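PDB 3EUW: Myo-inositol dehydrogenase from Corynebacterium glutamicum, which probably catalyses the NAD+-dependent oxidation of myo-inositol, as a tetrameric member of the Gfo/Idh/MocA oxidoreductase family. Local coordinates for residues V150-D155 and G236-L241; G169-M174 and N208-V213; T77-I82 and K96-D101. All blocks are in the same frame, centred on the assembly; numbering follows the deposited sequence.

Contact 1: V150-D155 and G236-L241; sequences VIISRD and GYDQRL
Arg154 and Asp238 stand side by side on one face of the sheet, pointing the same way from a hydrogen-bonded antiparallel pair. Arg154 NH1 forms a salt bridge with Asp238 OD2 at 3.2 Å, the guanidinium and carboxylate planes 52° apart. Arg240 is bent at chi3 (-75°) and grips that carboxylate side-on: NE reaches Asp238 OD1 at 2.9 Å and NH2 reaches OD2 at 3.0 Å, both in the guanidinium plane and on syn lone pairs. Tyr235 also bonds to OD2, which both arginines of this Arg154-Asp238-Arg240 salt-bridge network share. Ile152 suits the place between them because its branches diverge, CG2 over the centre of the Arg154 guanidinium and CD1 over a face of that of Arg240. Glu242 of the second subunit makes salt bridges to both arginines, and Gln148 of that subunit accepts from Arg154 NH2. On the other face, Ile151 CG1 lies 4.2 Å from Leu241 CG beneath helix 169-185, while Ser153 OG bonds to Asp178 and, via water, Arg240 O. Ile152 and Arg240 exchange backbone N to O bonds of 3.0 Å. This is an antiparallel strand pair within the mixed sheet of the Gfo/Idh/MocA C-terminal domain, between helix and neighbouring subunit.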
loop_
_atom_site.group_PDB
_atom_site.type_symbol
_atom_site.label_atom_id
_atom_site.label_comp_id
_atom_site.label_asym_id
_atom_site.label_seq_id
_atom_site.Cartn_x
_atom_site.Cartn_y
_atom_site.Cartn_z
ATOM N N VAL A 150 -19.731 1.841 3.155
ATOM C CA VAL A 150 -19.632 1.501 1.746
ATOM C C VAL A 150 -19.119 0.089 1.588
ATOM O O VAL A 150 -18.035 -0.248 2.053
ATOM C CB VAL A 150 -18.701 2.472 1.019
ATOM C CG1 VAL A 150 -18.669 2.145 -0.465
ATOM C CG2 VAL A 150 -19.173 3.906 1.248
ATOM N N ILE A 151 -19.922 -0.741 0.936
ATOM C CA ILE A 151 -19.577 -2.138 0.747
ATOM C C ILE A 151 -19.483 -2.478 -0.725
ATOM O O ILE A 151 -20.361 -2.133 -1.511
ATOM C CB ILE A 151 -20.631 -3.035 1.430
ATOM C CG1 ILE A 151 -20.749 -2.629 2.907
ATOM C CG2 ILE A 151 -20.241 -4.503 1.306
ATOM C CD1 ILE A 151 -21.829 -3.369 3.707
ATOM N N ILE A 152 -18.395 -3.136 -1.101
ATOM C CA ILE A 152 -18.198 -3.524 -2.487
ATOM C C ILE A 152 -17.891 -5.000 -2.551
ATOM O O ILE A 152 -16.815 -5.456 -2.136
ATOM C CB ILE A 152 -17.051 -2.735 -3.142
ATOM C CG1 ILE A 152 -17.389 -1.239 -3.127
ATOM C CG2 ILE A 152 -16.819 -3.240 -4.572
ATOM C CD1 ILE A 152 -16.307 -0.332 -3.702
ATOM N N SER A 153 -18.864 -5.745 -3.061
ATOM C CA SER A 153 -18.751 -7.175 -3.215
ATOM C C SER A 153 -18.939 -7.553 -4.683
ATOM O O SER A 153 -19.940 -7.200 -5.318
ATOM C CB SER A 153 -19.817 -7.874 -2.371
ATOM O OG SER A 153 -19.692 -7.546 -0.995
ATOM N N ARG A 154 -17.963 -8.261 -5.225
ATOM C CA ARG A 154 -18.055 -8.708 -6.601
ATOM C C ARG A 154 -17.618 -10.163 -6.685
ATOM O O ARG A 154 -16.501 -10.512 -6.297
ATOM C CB ARG A 154 -17.181 -7.837 -7.507
ATOM C CG ARG A 154 -17.585 -6.370 -7.511
ATOM C CD ARG A 154 -16.576 -5.534 -8.309
ATOM N NE ARG A 154 -17.039 -4.174 -8.556
ATOM C CZ ARG A 154 -16.293 -3.085 -8.404
ATOM N NH1 ARG A 154 -15.024 -3.179 -8.004
ATOM N NH2 ARG A 154 -16.826 -1.899 -8.636
ATOM N N ASP A 155 -18.512 -11.017 -7.163
ATOM C CA ASP A 155 -18.175 -12.419 -7.300
ATOM C C ASP A 155 -17.248 -12.569 -8.498
ATOM O O ASP A 155 -17.320 -11.787 -9.450
ATOM C CB ASP A 155 -19.426 -13.267 -7.531
ATOM C CG ASP A 155 -20.253 -13.437 -6.287
ATOM O OD1 ASP A 155 -19.851 -12.936 -5.214
ATOM O OD2 ASP A 155 -21.314 -14.088 -6.390
ATOM N N GLY A 236 -10.411 -11.596 -8.800
ATOM C CA GLY A 236 -10.738 -12.404 -7.639
ATOM C C GLY A 236 -12.070 -12.084 -6.991
ATOM O O GLY A 236 -12.959 -11.519 -7.621
ATOM N N TYR A 237 -12.192 -12.447 -5.716
ATOM C CA TYR A 237 -13.407 -12.249 -4.928
ATOM C C TYR A 237 -13.311 -10.933 -4.138
ATOM O O TYR A 237 -12.831 -10.904 -3.006
ATOM C CB TYR A 237 -13.567 -13.451 -3.992
ATOM C CG TYR A 237 -14.854 -13.528 -3.200
ATOM C CD1 TYR A 237 -16.059 -13.066 -3.728
ATOM C CD2 TYR A 237 -14.880 -14.149 -1.950
ATOM C CE1 TYR A 237 -17.260 -13.227 -3.037
ATOM C CE2 TYR A 237 -16.076 -14.315 -1.249
ATOM C CZ TYR A 237 -17.259 -13.854 -1.800
ATOM O OH TYR A 237 -18.436 -14.028 -1.119
ATOM N N ASP A 238 -13.784 -9.857 -4.758
ATOM C CA ASP A 238 -13.725 -8.507 -4.186
ATOM C C ASP A 238 -14.650 -8.344 -2.984
ATOM O O ASP A 238 -15.867 -8.384 -3.123
ATOM C CB ASP A 238 -14.074 -7.489 -5.278
ATOM C CG ASP A 238 -13.587 -6.084 -4.960
ATOM O OD1 ASP A 238 -13.097 -5.853 -3.833
ATOM O OD2 ASP A 238 -13.703 -5.209 -5.843
ATOM N N GLN A 239 -14.068 -8.158 -1.803
ATOM C CA GLN A 239 -14.858 -8.011 -0.584
ATOM C C GLN A 239 -14.323 -6.864 0.253
ATOM O O GLN A 239 -13.633 -7.092 1.246
ATOM C CB GLN A 239 -14.791 -9.297 0.250
ATOM C CG GLN A 239 -15.326 -10.552 -0.435
ATOM C CD GLN A 239 -16.843 -10.587 -0.500
ATOM O OE1 GLN A 239 -17.445 -10.187 -1.498
ATOM N NE2 GLN A 239 -17.470 -11.055 0.575
ATOM N N ARG A 240 -14.639 -5.638 -0.142
ATOM C CA ARG A 240 -14.168 -4.476 0.579
ATOM C C ARG A 240 -15.279 -3.829 1.384
ATOM O O ARG A 240 -16.465 -3.934 1.044
ATOM C CB ARG A 240 -13.563 -3.462 -0.397
ATOM C CG ARG A 240 -12.207 -3.875 -0.958
ATOM C CD ARG A 240 -11.732 -2.880 -2.013
ATOM N NE ARG A 240 -12.463 -3.035 -3.265
ATOM C CZ ARG A 240 -12.815 -2.031 -4.068
ATOM N NH1 ARG A 240 -12.516 -0.779 -3.738
ATOM N NH2 ARG A 240 -13.435 -2.279 -5.220
ATOM N N LEU A 241 -14.887 -3.165 2.461
ATOM C CA LEU A 241 -15.839 -2.494 3.316
ATOM C C LEU A 241 -15.186 -1.249 3.891
ATOM O O LEU A 241 -14.035 -1.280 4.327
ATOM C CB LEU A 241 -16.297 -3.421 4.444
ATOM C CG LEU A 241 -17.362 -2.840 5.378
ATOM C CD1 LEU A 241 -18.161 -3.966 6.013
ATOM C CD2 LEU A 241 -16.713 -1.968 6.432
HETATM O O HOH W 1 -17.551 -6.874 0.993
HETATM O O HOH W 2 -20.974 -14.757 -2.720
#

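Contact 2: G169-M174 and N208-V213; sequences GIFRDM and NDYDQV
Ile170 and Val213 meet tip to tip where helix 169-185 packs on the large mixed sheet of the C-terminal alpha/beta domain. Ile170 CG2 comes 3.8 Å from Val213 CG1, and its longer branch, anti to the backbone N (chi1 -168°), carries CD1 to within 3.5 Å of Tyr210 O. Phe171 CZ is 3.6 Å from Val213 CG1, and its CE2 lies 4.0 Å from Tyr210 CE2, the two side chains passing at a slant. Branched and aromatic residues suit this place because they fill the layer between helix and strand. The polar grip is a nearly straight bond (171°) from Ile170 N to Asp209 OD1, 2.9 Å long and on the syn side of the carboxylate. Aspartate suits because OD1 also accepts, weakly, from Tyr210 N, joining the helix start to its own chain. Gly169 lies against that carboxylate, with a positive phi that glycine tolerates easily. Farther out, Phe171 is backed by Cys320, Leu321 and Ala324 of helix 307-326. Asn208, also at positive phi, closes helix 202-206 with a Schellman motif, leading into Asp209. Beyond it Asp211 braces the turn into strand 212-219: OD1 accepts from Val199 N, OD2 from Phe200 N and Ser201 N.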
loop_
_atom_site.group_PDB
_atom_site.type_symbol
_atom_site.label_atom_id
_atom_site.label_comp_id
_atom_site.label_asym_id
_atom_site.label_seq_id
_atom_site.Cartn_x
_atom_site.Cartn_y
_atom_site.Cartn_z
ATOM N N GLY A 169 -32.639 -14.684 -7.370
ATOM C CA GLY A 169 -32.131 -13.393 -7.800
ATOM C C GLY A 169 -30.925 -12.892 -7.012
ATOM O O GLY A 169 -30.663 -13.333 -5.889
ATOM N N ILE A 170 -30.199 -11.951 -7.607
ATOM C CA ILE A 170 -29.007 -11.388 -6.998
ATOM C C ILE A 170 -29.206 -10.852 -5.564
ATOM O O ILE A 170 -28.363 -11.078 -4.700
ATOM C CB ILE A 170 -28.427 -10.284 -7.919
ATOM C CG1 ILE A 170 -27.031 -9.876 -7.452
ATOM C CG2 ILE A 170 -29.364 -9.091 -7.967
ATOM C CD1 ILE A 170 -26.275 -9.012 -8.480
ATOM N N PHE A 171 -30.319 -10.170 -5.309
ATOM C CA PHE A 171 -30.597 -9.613 -3.981
ATOM C C PHE A 171 -30.777 -10.672 -2.888
ATOM O O PHE A 171 -30.197 -10.553 -1.812
ATOM C CB PHE A 171 -31.846 -8.719 -4.021
ATOM C CG PHE A 171 -31.701 -7.520 -4.911
ATOM C CD1 PHE A 171 -30.799 -6.507 -4.593
ATOM C CD2 PHE A 171 -32.470 -7.395 -6.063
ATOM C CE1 PHE A 171 -30.674 -5.395 -5.403
ATOM C CE2 PHE A 171 -32.349 -6.286 -6.874
ATOM C CZ PHE A 171 -31.454 -5.283 -6.548
ATOM N N ARG A 172 -31.575 -11.701 -3.155
ATOM C CA ARG A 172 -31.793 -12.757 -2.167
ATOM C C ARG A 172 -30.602 -13.715 -2.039
ATOM O O ARG A 172 -30.365 -14.282 -0.976
ATOM C CB ARG A 172 -33.045 -13.580 -2.515
ATOM C CG ARG A 172 -34.351 -12.792 -2.588
ATOM C CD ARG A 172 -35.539 -13.742 -2.672
ATOM N NE ARG A 172 -36.820 -13.066 -2.891
ATOM C CZ ARG A 172 -37.339 -12.802 -4.088
ATOM N NH1 ARG A 172 -36.696 -13.150 -5.194
ATOM N NH2 ARG A 172 -38.519 -12.201 -4.182
ATOM N N ASP A 173 -29.843 -13.875 -3.118
ATOM C CA ASP A 173 -28.701 -14.789 -3.142
ATOM C C ASP A 173 -27.329 -14.177 -2.836
ATOM O O ASP A 173 -26.497 -14.809 -2.178
ATOM C CB ASP A 173 -28.653 -15.487 -4.506
ATOM C CG ASP A 173 -27.519 -16.501 -4.615
ATOM O OD1 ASP A 173 -27.578 -17.553 -3.937
ATOM O OD2 ASP A 173 -26.572 -16.244 -5.383
HETATM N N MSE A 174 -27.087 -12.961 -3.322
HETATM C CA MSE A 174 -25.813 -12.289 -3.106
HETATM C C MSE A 174 -25.864 -11.094 -2.151
HETATM O O MSE A 174 -25.261 -11.125 -1.087
HETATM C CB MSE A 174 -25.257 -11.815 -4.439
HETATM C CG MSE A 174 -23.847 -11.276 -4.332
HETATM SE SE MSE A 174 -23.276 -10.618 -6.068
HETATM C CE MSE A 174 -21.497 -9.881 -5.540
ATOM N N ASN A 208 -34.168 -13.197 -15.952
ATOM C CA ASN A 208 -34.772 -11.975 -15.424
ATOM C C ASN A 208 -34.171 -11.623 -14.066
ATOM O O ASN A 208 -34.871 -11.472 -13.062
ATOM C CB ASN A 208 -36.284 -12.141 -15.299
ATOM C CG ASN A 208 -36.954 -12.282 -16.641
ATOM O OD1 ASN A 208 -37.337 -13.377 -17.047
ATOM N ND2 ASN A 208 -37.081 -11.169 -17.353
ATOM N N ASP A 209 -32.854 -11.499 -14.061
ATOM C CA ASP A 209 -32.098 -11.174 -12.868
ATOM C C ASP A 209 -31.071 -10.117 -13.317
ATOM O O ASP A 209 -30.939 -9.847 -14.515
ATOM C CB ASP A 209 -31.425 -12.454 -12.355
ATOM C CG ASP A 209 -30.766 -12.283 -11.001
ATOM O OD1 ASP A 209 -30.988 -11.253 -10.333
ATOM O OD2 ASP A 209 -30.025 -13.202 -10.602
ATOM N N TYR A 210 -30.355 -9.516 -12.374
ATOM C CA TYR A 210 -29.372 -8.494 -12.732
ATOM C C TYR A 210 -27.968 -9.027 -12.510
ATOM O O TYR A 210 -27.739 -9.821 -11.585
ATOM C CB TYR A 210 -29.552 -7.234 -11.867
ATOM C CG TYR A 210 -30.937 -6.625 -11.879
ATOM C CD1 TYR A 210 -31.401 -5.912 -12.979
ATOM C CD2 TYR A 210 -31.778 -6.755 -10.778
ATOM C CE1 TYR A 210 -32.679 -5.335 -12.981
ATOM C CE2 TYR A 210 -33.046 -6.190 -10.765
ATOM C CZ TYR A 210 -33.494 -5.480 -11.864
ATOM O OH TYR A 210 -34.739 -4.899 -11.826
ATOM N N ASP A 211 -27.023 -8.609 -13.347
ATOM C CA ASP A 211 -25.658 -9.056 -13.140
ATOM C C ASP A 211 -24.866 -8.019 -12.341
ATOM O O ASP A 211 -23.681 -8.217 -12.066
ATOM C CB ASP A 211 -24.958 -9.394 -14.472
ATOM C CG ASP A 211 -24.878 -8.223 -15.416
ATOM O OD1 ASP A 211 -24.921 -7.066 -14.958
ATOM O OD2 ASP A 211 -24.746 -8.472 -16.636
ATOM N N GLN A 212 -25.520 -6.913 -11.985
ATOM C CA GLN A 212 -24.901 -5.879 -11.161
ATOM C C GLN A 212 -25.956 -4.951 -10.556
ATOM O O GLN A 212 -26.934 -4.569 -11.209
ATOM C CB GLN A 212 -23.853 -5.060 -11.944
ATOM C CG GLN A 212 -24.397 -4.113 -12.999
ATOM C CD GLN A 212 -23.329 -3.188 -13.576
ATOM O OE1 GLN A 212 -23.625 -2.301 -14.377
ATOM N NE2 GLN A 212 -22.086 -3.393 -13.169
ATOM N N VAL A 213 -25.763 -4.609 -9.287
ATOM C CA VAL A 213 -26.696 -3.714 -8.612
ATOM C C VAL A 213 -26.008 -2.736 -7.652
ATOM O O VAL A 213 -24.872 -2.947 -7.242
ATOM C CB VAL A 213 -27.746 -4.511 -7.780
ATOM C CG1 VAL A 213 -28.502 -5.494 -8.661
ATOM C CG2 VAL A 213 -27.057 -5.253 -6.637
#

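Contact 3: T77-I82 and K96-D101; sequences THVDLI and KPIDLD
His78 ND1 donates to Pro97 O across 2.7 Å in a nearly straight bond of 171°. The oxygen lies almost exactly in the plane of the imidazole, and the N-H approaches it close to the line of the carbonyl bond. With CG beside its own backbone N (chi1 -66°), the ring leans from the helix toward the loop and presents its ND1 edge, so that CE1 also comes 3.7 Å from Lys96 O. The other ring nitrogen, NE2, donates to Ser73 O. Two backbone carbonyls therefore hold the imidazole at both nitrogens and fix its rotation; such a pair of acceptors is consistent with a ring that is protonated on both nitrogens and hence positively charged. Histidine suits the place because one flat side chain can donate in two directions.

The loop that receives it follows strand 92-94 of the NAD-binding Rossmann domain, and helix 78-87 is the helix of the beta-alpha-beta crossover between strands 68-71 and 92-94. Lys96 and Pro97 end the Glu-Lys-Pro sequence characteristic of the Gfo/Idh/MocA family, and the peptide before Pro97 is cis, which proline accepts readily. The lysine NZ bonds instead to Asp173 O.

Beside the imidazole, apolar groups close the seam. Ile98 CG2 lies 4.2 Å from both Val79 CG2 and Ile82 CD1, and beta-branched residues suit this joint since their short branches spread between helix and loop. Val79 CG2 also rests 3.7 Å from Asp99 CB. The Asp99 carboxylate works in two directions: OD1 receives a bond from a water that in turn accepts from Val79 N, while OD2 accepts from Asp101 N at 2.9 Å, forming an Asx turn. Asp101 is the N-cap residue of helix 102-112, accepting from Glu103 N through OD1.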
loop_
_atom_site.group_PDB
_atom_site.type_symbol
_atom_site.label_atom_id
_atom_site.label_comp_id
_atom_site.label_asym_id
_atom_site.label_seq_id
_atom_site.Cartn_x
_atom_site.Cartn_y
_atom_site.Cartn_z
ATOM N N THR A 77 -34.090 -27.193 1.873
ATOM C CA THR A 77 -34.171 -28.059 3.043
ATOM C C THR A 77 -33.988 -27.309 4.366
ATOM O O THR A 77 -34.034 -27.916 5.433
ATOM C CB THR A 77 -33.094 -29.151 2.999
ATOM O OG1 THR A 77 -31.802 -28.553 3.184
ATOM C CG2 THR A 77 -33.132 -29.879 1.661
ATOM N N HIS A 78 -33.793 -25.998 4.301
ATOM C CA HIS A 78 -33.555 -25.222 5.509
ATOM C C HIS A 78 -34.706 -25.093 6.504
ATOM O O HIS A 78 -34.493 -25.251 7.703
ATOM C CB HIS A 78 -33.013 -23.838 5.137
ATOM C CG HIS A 78 -31.651 -23.879 4.511
ATOM N ND1 HIS A 78 -30.923 -22.741 4.230
ATOM C CD2 HIS A 78 -30.884 -24.922 4.110
ATOM C CE1 HIS A 78 -29.767 -23.081 3.685
ATOM N NE2 HIS A 78 -29.719 -24.399 3.601
ATOM N N VAL A 79 -35.917 -24.806 6.030
ATOM C CA VAL A 79 -37.045 -24.680 6.940
ATOM C C VAL A 79 -37.354 -26.009 7.609
ATOM O O VAL A 79 -37.697 -26.053 8.787
ATOM C CB VAL A 79 -38.320 -24.191 6.219
ATOM C CG1 VAL A 79 -39.543 -24.388 7.120
ATOM C CG2 VAL A 79 -38.172 -22.723 5.862
ATOM N N ASP A 80 -37.228 -27.092 6.852
ATOM C CA ASP A 80 -37.506 -28.421 7.376
ATOM C C ASP A 80 -36.531 -28.806 8.482
ATOM O O ASP A 80 -36.947 -29.160 9.585
ATOM C CB ASP A 80 -37.447 -29.457 6.250
ATOM C CG ASP A 80 -37.678 -30.880 6.748
ATOM O OD1 ASP A 80 -38.713 -31.125 7.404
ATOM O OD2 ASP A 80 -36.825 -31.754 6.478
ATOM N N LEU A 81 -35.233 -28.728 8.186
ATOM C CA LEU A 81 -34.208 -29.086 9.161
ATOM C C LEU A 81 -34.223 -28.180 10.401
ATOM O O LEU A 81 -34.040 -28.653 11.526
ATOM C CB LEU A 81 -32.831 -29.067 8.495
ATOM C CG LEU A 81 -32.652 -30.178 7.454
ATOM C CD1 LEU A 81 -31.339 -30.002 6.709
ATOM C CD2 LEU A 81 -32.687 -31.530 8.150
ATOM N N ILE A 82 -34.446 -26.888 10.199
ATOM C CA ILE A 82 -34.497 -25.974 11.324
ATOM C C ILE A 82 -35.618 -26.398 12.268
ATOM O O ILE A 82 -35.408 -26.521 13.472
ATOM C CB ILE A 82 -34.754 -24.522 10.856
ATOM C CG1 ILE A 82 -33.469 -23.945 10.241
ATOM C CG2 ILE A 82 -35.253 -23.668 12.028
ATOM C CD1 ILE A 82 -33.626 -22.551 9.645
ATOM N N LYS A 96 -27.358 -19.355 5.345
ATOM C CA LYS A 96 -28.408 -18.478 4.847
ATOM C C LYS A 96 -28.972 -19.047 3.533
ATOM O O LYS A 96 -28.282 -19.759 2.817
ATOM C CB LYS A 96 -27.820 -17.067 4.649
ATOM C CG LYS A 96 -27.958 -16.446 3.267
ATOM C CD LYS A 96 -27.017 -17.025 2.228
ATOM C CE LYS A 96 -27.168 -16.260 0.924
ATOM N NZ LYS A 96 -26.734 -16.995 -0.287
ATOM N N PRO A 97 -30.263 -18.813 3.248
ATOM C CA PRO A 97 -31.235 -18.051 4.031
ATOM C C PRO A 97 -32.135 -19.062 4.753
ATOM O O PRO A 97 -31.958 -20.269 4.609
ATOM C CB PRO A 97 -31.997 -17.296 2.966
ATOM C CG PRO A 97 -32.155 -18.381 1.915
ATOM C CD PRO A 97 -30.802 -19.106 1.906
ATOM N N ILE A 98 -33.095 -18.575 5.532
ATOM C CA ILE A 98 -34.003 -19.478 6.213
ATOM C C ILE A 98 -34.793 -20.144 5.102
ATOM O O ILE A 98 -35.056 -21.348 5.127
ATOM C CB ILE A 98 -34.958 -18.716 7.153
ATOM C CG1 ILE A 98 -34.159 -18.072 8.296
ATOM C CG2 ILE A 98 -36.006 -19.664 7.701
ATOM C CD1 ILE A 98 -34.975 -17.168 9.187
ATOM N N ASP A 99 -35.142 -19.330 4.113
ATOM C CA ASP A 99 -35.879 -19.762 2.931
ATOM C C ASP A 99 -35.900 -18.555 1.995
ATOM O O ASP A 99 -35.651 -17.431 2.425
ATOM C CB ASP A 99 -37.316 -20.159 3.294
ATOM C CG ASP A 99 -37.988 -20.979 2.198
ATOM O OD1 ASP A 99 -37.734 -22.201 2.122
ATOM O OD2 ASP A 99 -38.763 -20.403 1.407
ATOM N N LEU A 100 -36.188 -18.782 0.719
ATOM C CA LEU A 100 -36.241 -17.676 -0.237
ATOM C C LEU A 100 -37.596 -17.003 -0.212
ATOM O O LEU A 100 -37.728 -15.847 -0.627
ATOM C CB LEU A 100 -35.965 -18.172 -1.655
ATOM C CG LEU A 100 -34.550 -18.695 -1.868
ATOM C CD1 LEU A 100 -34.435 -19.308 -3.249
ATOM C CD2 LEU A 100 -33.562 -17.546 -1.683
ATOM N N ASP A 101 -38.593 -17.736 0.282
ATOM C CA ASP A 101 -39.970 -17.256 0.360
ATOM C C ASP A 101 -40.272 -16.692 1.738
ATOM O O ASP A 101 -40.396 -17.440 2.710
ATOM C CB ASP A 101 -40.937 -18.407 0.065
ATOM C CG ASP A 101 -42.372 -17.938 -0.115
ATOM O OD1 ASP A 101 -42.771 -16.920 0.501
ATOM O OD2 ASP A 101 -43.108 -18.604 -0.870
HETATM O O HOH W 3 -36.448 -24.111 3.289
#

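From the N terminus, contact 3 comes first: it closes a short loop of 13 residues, the rest of helix 78-87 and strand 92-94, within the Rossmann domain. Contact 1 opens later, at strand 146-154, and closes 80 residues on, at strand 238-245. Contact 2 both opens and closes within that span, tying the start of helix 169-185 to strand 212-219 of the same sheet. Contacts 1 and 2 touch where the selenomethionine at Met174 packs on residues 153-155. Contact 3 stays about 9 Å from contact 1 at nearest atoms, but meets contact 2 through Lys96 and Asp173, where the two domains come together.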